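Local atomic coordinates of Methylcobalamin\: coenzyme M methyltransferase (Methanosarcina mazei, PDB entry 4AY7), a protein that catalyses transfer of a methyl group from a methylated corrinoid to coenzyme M in methanogenesis, as a zinc-dependent TIM-barrel member of the uroporphyrinogen decarboxylase family. Residues G301-I306 with L333-A338; G40-M45 with A328-L333; G108-K113 with S162-V167; E89-E94 with A119-L124. All blocks are in the same frame, centred on the assembly; numbering follows the deposited sequence. Where two conformers were deposited one is given.

Contact 1: residues G301-I306 with L333-A338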
loop_
_atom_site.group_PDB
_atom_site.type_symbol
_atom_site.label_atom_id
_atom_site.label_comp_id
_atom_site.label_asym_id
_atom_site.label_seq_id
_atom_site.Cartn_x
_atom_site.Cartn_y
_atom_site.Cartn_z
ATOM N N GLY A 301 1.150 17.978 12.305
ATOM C CA GLY A 301 -0.024 18.787 12.471
ATOM C C GLY A 301 0.295 20.252 12.115
ATOM O O GLY A 301 1.196 20.501 11.288
ATOM N N PRO A 302 -0.451 21.199 12.696
ATOM C CA PRO A 302 -1.490 20.940 13.706
ATOM C C PRO A 302 -2.804 20.408 13.144
ATOM O O PRO A 302 -2.945 20.199 11.890
ATOM C CB PRO A 302 -1.728 22.311 14.302
ATOM C CG PRO A 302 -1.488 23.195 13.164
ATOM C CD PRO A 302 -0.306 22.640 12.460
ATOM N N VAL A 303 -3.728 20.116 14.060
ATOM C CA VAL A 303 -4.987 19.472 13.671
ATOM C C VAL A 303 -5.710 20.315 12.579
ATOM O O VAL A 303 -6.272 19.812 11.608
ATOM C CB VAL A 303 -5.865 19.215 14.946
ATOM C CG1 VAL A 303 -7.336 19.093 14.549
ATOM C CG2 VAL A 303 -5.404 17.919 15.667
ATOM N N ASP A 304 -5.708 21.620 12.745
ATOM C CA ASP A 304 -6.448 22.461 11.819
ATOM C C ASP A 304 -5.860 22.532 10.444
ATOM O O ASP A 304 -6.612 22.788 9.485
ATOM C CB ASP A 304 -6.629 23.885 12.370
ATOM C CG ASP A 304 -7.592 23.929 13.541
ATOM O OD1 ASP A 304 -8.337 22.929 13.723
ATOM O OD2 ASP A 304 -7.620 24.952 14.275
ATOM N N LYS A 305 -4.540 22.293 10.333
ATOM C CA LYS A 305 -3.902 22.207 9.035
ATOM C C LYS A 305 -4.250 20.906 8.316
ATOM O O LYS A 305 -4.499 20.868 7.089
ATOM C CB LYS A 305 -2.445 22.422 9.186
ATOM C CG LYS A 305 -1.604 22.502 7.925
ATOM C CD LYS A 305 -0.164 22.072 8.267
ATOM C CE LYS A 305 0.751 21.913 7.016
ATOM N NZ LYS A 305 1.798 22.964 7.073
ATOM N N ILE A 306 -4.329 19.808 9.072
ATOM C CA ILE A 306 -4.772 18.508 8.562
ATOM C C ILE A 306 -6.216 18.658 8.060
ATOM O O ILE A 306 -6.509 18.230 6.930
ATOM C CB ILE A 306 -4.639 17.406 9.603
ATOM C CG1 ILE A 306 -3.168 17.245 9.979
ATOM C CG2 ILE A 306 -5.329 16.082 9.213
ATOM C CD1 ILE A 306 -2.932 16.464 11.311
ATOM N N LEU A 333 -1.894 10.229 17.543
ATOM C CA LEU A 333 -3.254 9.737 17.342
ATOM C C LEU A 333 -4.249 10.870 16.948
ATOM O O LEU A 333 -5.080 10.698 16.024
ATOM C CB LEU A 333 -3.746 8.992 18.585
ATOM C CG LEU A 333 -5.167 8.415 18.552
ATOM C CD1 LEU A 333 -5.213 7.423 17.411
ATOM C CD2 LEU A 333 -5.551 7.724 19.869
ATOM N N GLU A 334 -4.190 11.990 17.637
ATOM C CA GLU A 334 -5.153 13.045 17.414
ATOM C C GLU A 334 -5.013 13.555 15.957
ATOM O O GLU A 334 -5.948 14.102 15.394
ATOM C CB GLU A 334 -4.969 14.199 18.419
ATOM C CG GLU A 334 -3.584 14.848 18.357
ATOM C CD GLU A 334 -3.489 16.260 18.959
ATOM O OE1 GLU A 334 -4.147 16.532 19.982
ATOM O OE2 GLU A 334 -2.742 17.095 18.363
ATOM N N ASN A 335 -3.842 13.457 15.384
ATOM C CA ASN A 335 -3.620 13.939 14.007
ATOM C C ASN A 335 -4.295 12.971 13.015
ATOM O O ASN A 335 -4.922 13.412 12.049
ATOM C CB ASN A 335 -2.133 14.118 13.705
ATOM C CG ASN A 335 -1.548 15.316 14.424
ATOM O OD1 ASN A 335 -2.221 15.873 15.277
ATOM N ND2 ASN A 335 -0.333 15.723 14.084
ATOM N N VAL A 336 -4.270 11.693 13.314
ATOM C CA VAL A 336 -5.029 10.719 12.454
ATOM C C VAL A 336 -6.547 10.945 12.571
ATOM O O VAL A 336 -7.311 10.970 11.556
ATOM C CB VAL A 336 -4.724 9.253 12.844
ATOM C CG1 VAL A 336 -5.550 8.329 11.916
ATOM C CG2 VAL A 336 -3.219 8.946 12.782
ATOM N N LYS A 337 -7.000 11.198 13.793
ATOM C CA LYS A 337 -8.393 11.466 14.050
ATOM C C LYS A 337 -8.915 12.756 13.367
ATOM O O LYS A 337 -10.097 12.889 13.086
ATOM C CB LYS A 337 -8.655 11.594 15.558
ATOM C CG LYS A 337 -8.528 10.282 16.294
ATOM C CD LYS A 337 -8.851 10.389 17.754
ATOM C CE LYS A 337 -10.352 10.405 17.920
ATOM N NZ LYS A 337 -10.516 10.441 19.396
ATOM N N ALA A 338 -7.998 13.695 13.136
ATOM C CA ALA A 338 -8.307 14.941 12.455
ATOM C C ALA A 338 -8.696 14.644 11.029
ATOM O O ALA A 338 -9.501 15.356 10.483
ATOM C CB ALA A 338 -7.152 15.929 12.514
#
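Asn335 ND2, set beside Gly301, hydrogen-bonds to the backbone oxygen of Leu298, at the end of the short helix 294-298; its approach to Gly301 N, 3.2 Å from Asn335 ND2, is between two donors and makes no bond. Its CG points away from its own carbonyl carbon (chi1 -72°), which brings the amide beside the glycine. A side chain at residue 301 would collide here, since a modelled CB would stand only 3.0 Å from Asn335 ND2, and the positive phi of 58° at Gly301 also suits a residue without one. Ile306 crosses Asn335 at about a right angle, and CD1, at the end of its longer branch, presses on Asn335 CB at 3.4 Å. These residues begin two successive outer helices of the TIM barrel, 303-315 and 333-346, with strand 320-323 between them in the chain. Pro302, preceded by a cis peptide bond, occupies the N-cap of the first, and its oxygen accepts Ile306 N at 3.2 Å. One turn beyond Asn335, the methyl of Ala338 meets two branched neighbours: Val303 CG1 and Ile306 CG2 each lie 3.8 Å from Ala338 CB. A small residue there lets the helices come close. Replacing Asn335, an alanine here would keep CB against Ile306 CD1 but would probably leave Leu298 O without this donor and open a gap beside Gly301. Toward the exposed edge, Val303 CG2 lies 3.9 Å from Glu334 OE2, where the aliphatic branch merely brushes the carboxylate.

Contact 2: residues G40-M45 with A328-L333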
loop_
_atom_site.group_PDB
_atom_site.type_symbol
_atom_site.label_atom_id
_atom_site.label_comp_id
_atom_site.label_asym_id
_atom_site.label_seq_id
_atom_site.Cartn_x
_atom_site.Cartn_y
_atom_site.Cartn_z
ATOM N N GLY A 40 0.738 1.772 11.360
ATOM C CA GLY A 40 1.386 1.585 12.675
ATOM C C GLY A 40 1.988 2.876 13.213
ATOM O O GLY A 40 2.821 3.487 12.537
ATOM N N ILE A 41 1.580 3.272 14.435
ATOM C CA ILE A 41 2.069 4.532 15.054
ATOM C C ILE A 41 2.503 4.219 16.464
ATOM O O ILE A 41 1.886 3.383 17.135
ATOM C CB ILE A 41 1.073 5.713 14.914
ATOM C CG1 ILE A 41 -0.200 5.481 15.722
ATOM C CG2 ILE A 41 0.677 5.918 13.453
ATOM C CD1 ILE A 41 -1.148 6.666 15.798
ATOM N N VAL A 42 3.610 4.824 16.856
ATOM C CA VAL A 42 4.233 4.560 18.146
ATOM C C VAL A 42 3.268 4.803 19.287
ATOM O O VAL A 42 3.313 4.067 20.246
ATOM C CB VAL A 42 5.542 5.367 18.330
ATOM C CG1 VAL A 42 6.163 5.162 19.718
ATOM C CG2 VAL A 42 6.538 5.015 17.225
ATOM N N GLU A 43 2.440 5.844 19.220
ATOM C CA GLU A 43 1.457 6.143 20.297
ATOM C C GLU A 43 0.591 4.897 20.567
ATOM O O GLU A 43 0.356 4.529 21.739
ATOM C CB GLU A 43 0.594 7.359 19.996
ATOM C CG GLU A 43 -0.498 7.636 21.065
ATOM C CD GLU A 43 -1.192 9.023 20.990
ATOM O OE1 GLU A 43 -0.856 9.908 20.133
ATOM O OE2 GLU A 43 -2.097 9.229 21.857
ATOM N N LEU A 44 0.169 4.225 19.509
ATOM C CA LEU A 44 -0.732 3.064 19.622
ATOM C C LEU A 44 0.089 1.811 19.994
ATOM O O LEU A 44 -0.353 0.992 20.832
ATOM C CB LEU A 44 -1.574 2.864 18.356
ATOM C CG LEU A 44 -2.646 3.957 18.209
ATOM C CD1 LEU A 44 -3.504 3.699 16.994
ATOM C CD2 LEU A 44 -3.481 4.123 19.505
ATOM N N MET A 45 1.324 1.724 19.495
ATOM C CA MET A 45 2.215 0.614 19.922
ATOM C C MET A 45 2.298 0.647 21.441
ATOM O O MET A 45 2.164 -0.387 22.045
ATOM C CB MET A 45 3.636 0.732 19.381
ATOM C CG MET A 45 3.717 0.581 17.870
ATOM S SD MET A 45 5.417 0.933 17.423
ATOM C CE MET A 45 5.285 1.359 15.655
ATOM N N ALA A 328 3.691 8.366 9.179
ATOM C CA ALA A 328 4.957 8.353 9.932
ATOM C C ALA A 328 4.695 7.744 11.350
ATOM O O ALA A 328 3.658 8.027 11.986
ATOM C CB ALA A 328 5.549 9.760 10.066
ATOM N N PRO A 329 5.619 6.918 11.821
ATOM C CA PRO A 329 5.411 6.255 13.095
ATOM C C PRO A 329 5.218 7.213 14.280
ATOM O O PRO A 329 4.482 6.872 15.208
ATOM C CB PRO A 329 6.662 5.420 13.260
ATOM C CG PRO A 329 7.118 5.117 11.869
ATOM C CD PRO A 329 6.692 6.279 11.017
ATOM N N MET A 330 5.834 8.387 14.268
ATOM C CA MET A 330 5.636 9.341 15.361
ATOM C C MET A 330 4.430 10.256 15.204
ATOM O O MET A 330 4.259 11.194 16.003
ATOM C CB MET A 330 6.890 10.184 15.595
ATOM C CG MET A 330 8.031 9.347 16.114
ATOM S SD MET A 330 7.732 8.614 17.754
ATOM C CE MET A 330 7.665 9.945 18.950
ATOM N N THR A 331 3.548 9.964 14.239
ATOM C CA THR A 331 2.306 10.692 14.127
ATOM C C THR A 331 1.397 10.553 15.386
ATOM O O THR A 331 1.038 9.437 15.782
ATOM C CB THR A 331 1.549 10.234 12.876
ATOM O OG1 THR A 331 2.409 10.449 11.754
ATOM C CG2 THR A 331 0.272 11.020 12.680
ATOM N N PRO A 332 1.034 11.658 15.987
ATOM C CA PRO A 332 0.058 11.551 17.097
ATOM C C PRO A 332 -1.290 11.031 16.675
ATOM O O PRO A 332 -1.789 11.353 15.546
ATOM C CB PRO A 332 -0.045 12.945 17.649
ATOM C CG PRO A 332 1.072 13.735 17.042
ATOM C CD PRO A 332 1.511 13.034 15.789
ATOM N N LEU A 333 -1.894 10.229 17.543
ATOM C CA LEU A 333 -3.254 9.737 17.342
ATOM C C LEU A 333 -4.249 10.870 16.948
ATOM O O LEU A 333 -5.080 10.698 16.024
ATOM C CB LEU A 333 -3.746 8.992 18.585
ATOM C CG LEU A 333 -5.167 8.415 18.552
ATOM C CD1 LEU A 333 -5.213 7.423 17.411
ATOM C CD2 LEU A 333 -5.551 7.724 19.869
HETATM O O HOH W 1 2.948 8.057 17.139
#
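Ile41 pushes its CD1 into a hollow walled by the backbone of residues 331-333, 3.5 Å from Thr331 O and close to Leu333 CA. CG1 stands between the backbone N and carbonyl carbon (chi1 67°), which turns the longer branch into that hollow and leaves CG2 near Ala328 O. Beside it, Val42 CG2 fits a second recess, formed by the ring of Pro329 and Met330 SD, 3.8 Å from that sulfur. Bends at chi2 and chi3 fold the Met330 chain back, and it crosses Val42 obliquely with SD foremost. One direct backbone bond joins the surfaces: Val42 N donates to Pro329 O at 2.8 Å with an angle of 168°. A water accepts from Glu43 N and donates to Pro329 O and Thr331 O, giving Pro329 O two donors. In this TIM barrel, residues 328-333 belong to the loop leaving the C-terminal end of strand 320-323, the end where such barrels carry their active sites. Gly40 N bonds to Gln38, a residue of the coenzyme M site, and the side chain of Pro329 lies about 6 Å from that of Gln103, also of that site. At the far edge the extended Glu43 side chain lies across Leu333 at about a right angle. Leu333 N, at the first turn of helix 333-346, reaches Glu43 OE1 at 2.8 Å from above the carboxylate plane; a negative charge probably suits this helix start. Leu333 CB packs 3.5 Å from Glu43 CD, while its forked end meets that of Leu44, with Leu333 CD1 to Leu44 CD1 at 4.1 Å.

Contact 3: residues G108-K113 with S162-V167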
loop_
_atom_site.group_PDB
_atom_site.type_symbol
_atom_site.label_atom_id
_atom_site.label_comp_id
_atom_site.label_asym_id
_atom_site.label_seq_id
_atom_site.Cartn_x
_atom_site.Cartn_y
_atom_site.Cartn_z
ATOM N N GLY A 108 19.894 -8.075 2.124
ATOM C CA GLY A 108 20.477 -9.134 1.287
ATOM C C GLY A 108 19.526 -9.515 0.192
ATOM O O GLY A 108 18.327 -9.779 0.425
ATOM N N HIS A 109 20.084 -9.611 -1.010
ATOM C CA HIS A 109 19.343 -9.923 -2.256
ATOM C C HIS A 109 19.777 -11.304 -2.790
ATOM O O HIS A 109 20.963 -11.583 -2.858
ATOM C CB HIS A 109 19.707 -8.834 -3.273
ATOM C CG HIS A 109 19.459 -7.418 -2.757
ATOM N ND1 HIS A 109 18.222 -6.872 -2.721
ATOM C CD2 HIS A 109 20.353 -6.425 -2.272
ATOM C CE1 HIS A 109 18.308 -5.622 -2.192
ATOM N NE2 HIS A 109 19.608 -5.364 -1.896
ATOM N N PRO A 110 18.825 -12.201 -3.049
ATOM C CA PRO A 110 19.172 -13.556 -3.367
ATOM C C PRO A 110 19.831 -13.770 -4.747
ATOM O O PRO A 110 20.611 -14.738 -4.910
ATOM C CB PRO A 110 17.851 -14.317 -3.179
ATOM C CG PRO A 110 16.749 -13.280 -3.475
ATOM C CD PRO A 110 17.358 -12.018 -2.894
ATOM N N TYR A 111 19.626 -12.864 -5.696
ATOM C CA TYR A 111 20.072 -13.037 -7.115
ATOM C C TYR A 111 20.721 -11.780 -7.633
ATOM O O TYR A 111 20.311 -11.249 -8.685
ATOM C CB TYR A 111 18.860 -13.389 -8.008
ATOM C CG TYR A 111 18.286 -14.661 -7.558
ATOM C CD1 TYR A 111 19.001 -15.830 -7.733
ATOM C CD2 TYR A 111 17.076 -14.709 -6.860
ATOM C CE1 TYR A 111 18.521 -17.031 -7.279
ATOM C CE2 TYR A 111 16.600 -15.949 -6.380
ATOM C CZ TYR A 111 17.344 -17.064 -6.591
ATOM O OH TYR A 111 16.972 -18.313 -6.142
ATOM N N PRO A 112 21.747 -11.301 -6.966
ATOM C CA PRO A 112 22.419 -10.066 -7.372
ATOM C C PRO A 112 23.232 -10.078 -8.641
ATOM O O PRO A 112 23.425 -9.033 -9.248
ATOM C CB PRO A 112 23.364 -9.760 -6.169
ATOM C CG PRO A 112 23.633 -11.016 -5.559
ATOM C CD PRO A 112 22.405 -11.926 -5.812
ATOM N N LYS A 113 23.715 -11.239 -9.081
ATOM C CA LYS A 113 24.568 -11.287 -10.282
ATOM C C LYS A 113 23.985 -12.046 -11.487
ATOM O O LYS A 113 24.484 -11.909 -12.617
ATOM C CB LYS A 113 25.923 -11.875 -9.870
ATOM C CG LYS A 113 26.671 -10.906 -8.978
ATOM C CD LYS A 113 27.982 -11.466 -8.497
ATOM C CE LYS A 113 29.111 -10.439 -8.648
ATOM N NZ LYS A 113 30.137 -10.843 -9.665
ATOM N N SER A 162 13.184 -5.811 -7.950
ATOM C CA SER A 162 14.347 -5.028 -7.560
ATOM C C SER A 162 15.017 -5.586 -6.314
ATOM O O SER A 162 16.277 -5.646 -6.228
ATOM C CB SER A 162 13.914 -3.594 -7.293
ATOM O OG SER A 162 15.046 -2.807 -7.041
ATOM N N ASP A 163 14.198 -6.028 -5.363
ATOM C CA ASP A 163 14.759 -6.700 -4.148
ATOM C C ASP A 163 15.322 -8.109 -4.410
ATOM O O ASP A 163 16.307 -8.508 -3.695
ATOM C CB ASP A 163 13.753 -6.738 -3.000
ATOM C CG ASP A 163 13.478 -5.344 -2.400
ATOM O OD1 ASP A 163 14.352 -4.429 -2.411
ATOM O OD2 ASP A 163 12.416 -5.213 -1.795
ATOM N N LEU A 164 14.860 -8.804 -5.476
ATOM C CA LEU A 164 15.409 -10.125 -5.759
ATOM C C LEU A 164 16.846 -9.953 -6.211
ATOM O O LEU A 164 17.700 -10.800 -5.934
ATOM C CB LEU A 164 14.644 -10.823 -6.866
ATOM C CG LEU A 164 13.271 -11.284 -6.465
ATOM C CD1 LEU A 164 12.547 -11.908 -7.659
ATOM C CD2 LEU A 164 13.272 -12.187 -5.262
ATOM N N VAL A 165 17.118 -8.876 -6.963
ATOM C CA VAL A 165 18.387 -8.728 -7.667
ATOM C C VAL A 165 19.270 -7.567 -7.190
ATOM O O VAL A 165 20.417 -7.432 -7.628
ATOM C CB VAL A 165 18.159 -8.652 -9.213
ATOM C CG1 VAL A 165 17.258 -9.820 -9.650
ATOM C CG2 VAL A 165 17.529 -7.352 -9.627
ATOM N N SER A 166 18.765 -6.761 -6.269
ATOM C CA SER A 166 19.414 -5.494 -5.825
ATOM C C SER A 166 18.945 -4.344 -6.783
ATOM O O SER A 166 18.776 -4.508 -7.997
ATOM C CB SER A 166 20.960 -5.616 -5.747
ATOM O OG SER A 166 21.620 -5.429 -7.025
ATOM N N VAL A 167 18.752 -3.142 -6.247
ATOM C CA VAL A 167 18.326 -2.075 -7.108
ATOM C C VAL A 167 19.466 -1.702 -8.061
ATOM O O VAL A 167 19.228 -1.320 -9.213
ATOM C CB VAL A 167 17.800 -0.828 -6.330
ATOM C CG1 VAL A 167 18.914 -0.111 -5.633
ATOM C CG2 VAL A 167 17.109 0.100 -7.322
#
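His109 is tightly held at an edge and a face of its ring. With CG anti to the carbonyl carbon (chi1 -54°), the ring lies beside Asp163 O, to which ND1 donates at 2.7 Å with an angle of 161°, the oxygen lying in the ring plane. Ser166 CA rests over the ring face, 3.6 Å from the centroid, as a CH-pi contact. Close by, Tyr111 N donates to Leu164 O at 2.8 Å, nearly in line with the C=O bond. Two carbonyls from the last turn of helix 157-165 are thus supplied with donors, and Pro110, which has no N-H to offer, simply lays its CD 3.3 Å from Leu164 O. Backbone CH groups add weaker touches: Val165 CA meets Tyr111 O, and Pro112 CA lies 3.3 Å from Val165 O. The Pro112 ring, on the exposed side, touches little, its CB being 4.0 Å from Val165 O. At His109, an alanine in its place would probably leave Asp163 O without this donor and uncover Ser166 CA. Around the contact, Val165 packs on Phe170 and Trp173 of helix 167-176, whose N-cap is Ser166, while Gly108 ends strand 105-108, which pairs with strand 94-96.

Contact 4: residues E89-E94 with A119-L124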
loop_
_atom_site.group_PDB
_atom_site.type_symbol
_atom_site.label_atom_id
_atom_site.label_comp_id
_atom_site.label_asym_id
_atom_site.label_seq_id
_atom_site.Cartn_x
_atom_site.Cartn_y
_atom_site.Cartn_z
ATOM N N GLU A 89 11.157 -11.328 1.507
ATOM C CA GLU A 89 11.760 -12.232 2.421
ATOM C C GLU A 89 11.340 -13.669 2.173
ATOM O O GLU A 89 12.192 -14.555 2.273
ATOM C CB GLU A 89 11.371 -11.890 3.837
ATOM C CG GLU A 89 11.961 -12.833 4.855
ATOM C CD GLU A 89 11.706 -12.383 6.296
ATOM O OE1 GLU A 89 10.595 -11.954 6.553
ATOM O OE2 GLU A 89 12.552 -12.458 7.225
ATOM N N ALA A 90 10.077 -13.920 1.960
ATOM C CA ALA A 90 9.604 -15.270 1.572
ATOM C C ALA A 90 10.238 -15.748 0.268
ATOM O O ALA A 90 10.617 -16.920 0.179
ATOM C CB ALA A 90 8.099 -15.292 1.531
ATOM N N MET A 91 10.554 -14.814 -0.608
ATOM C CA MET A 91 11.303 -15.083 -1.846
ATOM C C MET A 91 12.828 -15.253 -1.687
ATOM O O MET A 91 13.516 -15.487 -2.699
ATOM C CB MET A 91 10.976 -14.040 -2.914
ATOM C CG MET A 91 9.542 -14.132 -3.518
ATOM S SD MET A 91 9.394 -15.630 -4.521
ATOM C CE MET A 91 10.361 -15.005 -5.924
ATOM N N GLY A 92 13.361 -15.077 -0.471
ATOM C CA GLY A 92 14.784 -15.324 -0.178
ATOM C C GLY A 92 15.630 -14.115 0.230
ATOM O O GLY A 92 16.758 -14.267 0.600
ATOM N N CYS A 93 15.043 -12.908 0.257
ATOM C CA CYS A 93 15.746 -11.760 0.805
ATOM C C CYS A 93 16.021 -11.883 2.320
ATOM O O CYS A 93 15.242 -12.452 3.093
ATOM C CB CYS A 93 14.986 -10.435 0.506
ATOM S SG CYS A 93 14.849 -10.024 -1.265
ATOM N N GLU A 94 17.124 -11.289 2.716
ATOM C CA GLU A 94 17.477 -11.117 4.115
ATOM C C GLU A 94 17.058 -9.725 4.578
ATOM O O GLU A 94 17.394 -8.760 3.935
ATOM C CB GLU A 94 18.985 -11.415 4.322
ATOM C CG GLU A 94 19.629 -11.069 5.701
ATOM C CD GLU A 94 19.092 -11.848 6.901
ATOM O OE1 GLU A 94 18.520 -12.948 6.702
ATOM O OE2 GLU A 94 19.263 -11.354 8.072
ATOM N N ALA A 119 13.173 -18.839 -8.993
ATOM C CA ALA A 119 11.839 -19.310 -9.368
ATOM C C ALA A 119 10.913 -18.906 -8.225
ATOM O O ALA A 119 11.344 -18.579 -7.153
ATOM C CB ALA A 119 11.829 -20.838 -9.550
ATOM N N VAL A 120 9.639 -19.022 -8.406
ATOM C CA VAL A 120 8.795 -18.920 -7.266
ATOM C C VAL A 120 8.757 -20.282 -6.590
ATOM O O VAL A 120 8.284 -21.219 -7.190
ATOM C CB VAL A 120 7.405 -18.530 -7.683
ATOM C CG1 VAL A 120 6.527 -18.373 -6.453
ATOM C CG2 VAL A 120 7.469 -17.233 -8.474
ATOM N N PRO A 121 9.165 -20.362 -5.338
ATOM C CA PRO A 121 9.119 -21.633 -4.620
ATOM C C PRO A 121 7.713 -22.229 -4.472
ATOM O O PRO A 121 6.748 -21.495 -4.349
ATOM C CB PRO A 121 9.809 -21.319 -3.266
ATOM C CG PRO A 121 9.943 -19.817 -3.182
ATOM C CD PRO A 121 9.365 -19.216 -4.432
ATOM N N ALA A 122 7.600 -23.558 -4.603
ATOM C CA ALA A 122 6.319 -24.200 -4.650
ATOM C C ALA A 122 5.599 -23.981 -3.351
ATOM O O ALA A 122 4.352 -23.949 -3.312
ATOM C CB ALA A 122 6.436 -25.689 -4.942
ATOM N N ASP A 123 6.348 -23.738 -2.287
ATOM C CA ASP A 123 5.733 -23.564 -1.007
ATOM C C ASP A 123 5.830 -22.133 -0.470
ATOM O O ASP A 123 5.889 -21.929 0.761
ATOM C CB ASP A 123 6.359 -24.527 -0.012
ATOM C CG ASP A 123 7.840 -24.230 0.220
ATOM O OD1 ASP A 123 8.487 -23.520 -0.611
ATOM O OD2 ASP A 123 8.382 -24.700 1.229
ATOM N N LEU A 124 5.875 -21.179 -1.405
ATOM C CA LEU A 124 5.966 -19.746 -1.092
ATOM C C LEU A 124 5.117 -19.373 0.130
ATOM O O LEU A 124 5.578 -18.717 1.046
ATOM C CB LEU A 124 5.451 -18.932 -2.268
ATOM C CG LEU A 124 5.595 -17.415 -2.086
ATOM C CD1 LEU A 124 7.038 -17.032 -1.920
ATOM C CD2 LEU A 124 4.957 -16.722 -3.284
#
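Met91 reaches from the end of helix 86-90 to the loop 119-124 of this TIM-barrel enzyme. The helix closes with a Schellman motif, in which Gly92 takes the positive phi of 115° that a residue without CB tolerates well, and Gly92 N bonds back to Glu89 O at 3.0 Å. Thus the chain turns away just beyond Met91, whose side chain carries most of the contact. CB starts it without meeting residues 119-124 closely. Placed away from the carbonyl carbon (chi1 -70°), with further bends at chi2 and chi3 beyond it, CG comes within 4.2 Å of Leu124 CD1. SD lies 3.6 Å from Pro121 CD and 3.8 Å from Leu124 CD1, with Val120 CG1 a little farther off. A flexible, polarisable thioether suits a seat against a rigid proline ring and a leucine branch. The methyl CE of Met91 passes on to Ala119 O at 3.9 Å. Helix 178-202 adds Ile187 and Ala191 against Met91, and Ile187 also touches Val120. Pro121 begins a type I beta turn closed by Leu124 N to Pro121 O. From the end of that turn Leu124 sends its CG opposite the backbone N (chi1 -176°), which brings CD1 to the helix end. There CD1 meets Met91 SD and also Ala90, whose short side chain admits it: Leu124 CD1 and Ala90 CB are 4.0 Å apart.

In the fold
From the N terminus, contact 2 opens on helix 42-48 and closes only at the loop after strand 320-323, so that its loop encloses most of the barrel and both contacts 3 and 4. Contact 4 ties the end of helix 86-90 to the loop before helix 130-144; contact 3 opens at 108-113, before contact 4 closes, and joins the loop after strand 105-108 to helix 157-165, so the two cross. They touch through Cys93, which packs on Asp163 and Pro110. Contact 1 joins the outer helices 303-315 and 333-346, crossing contact 2, with which it shares Leu333. Contacts 1 and 3 lie on opposite sides of the chain's centre, their centres about 39 Å apart.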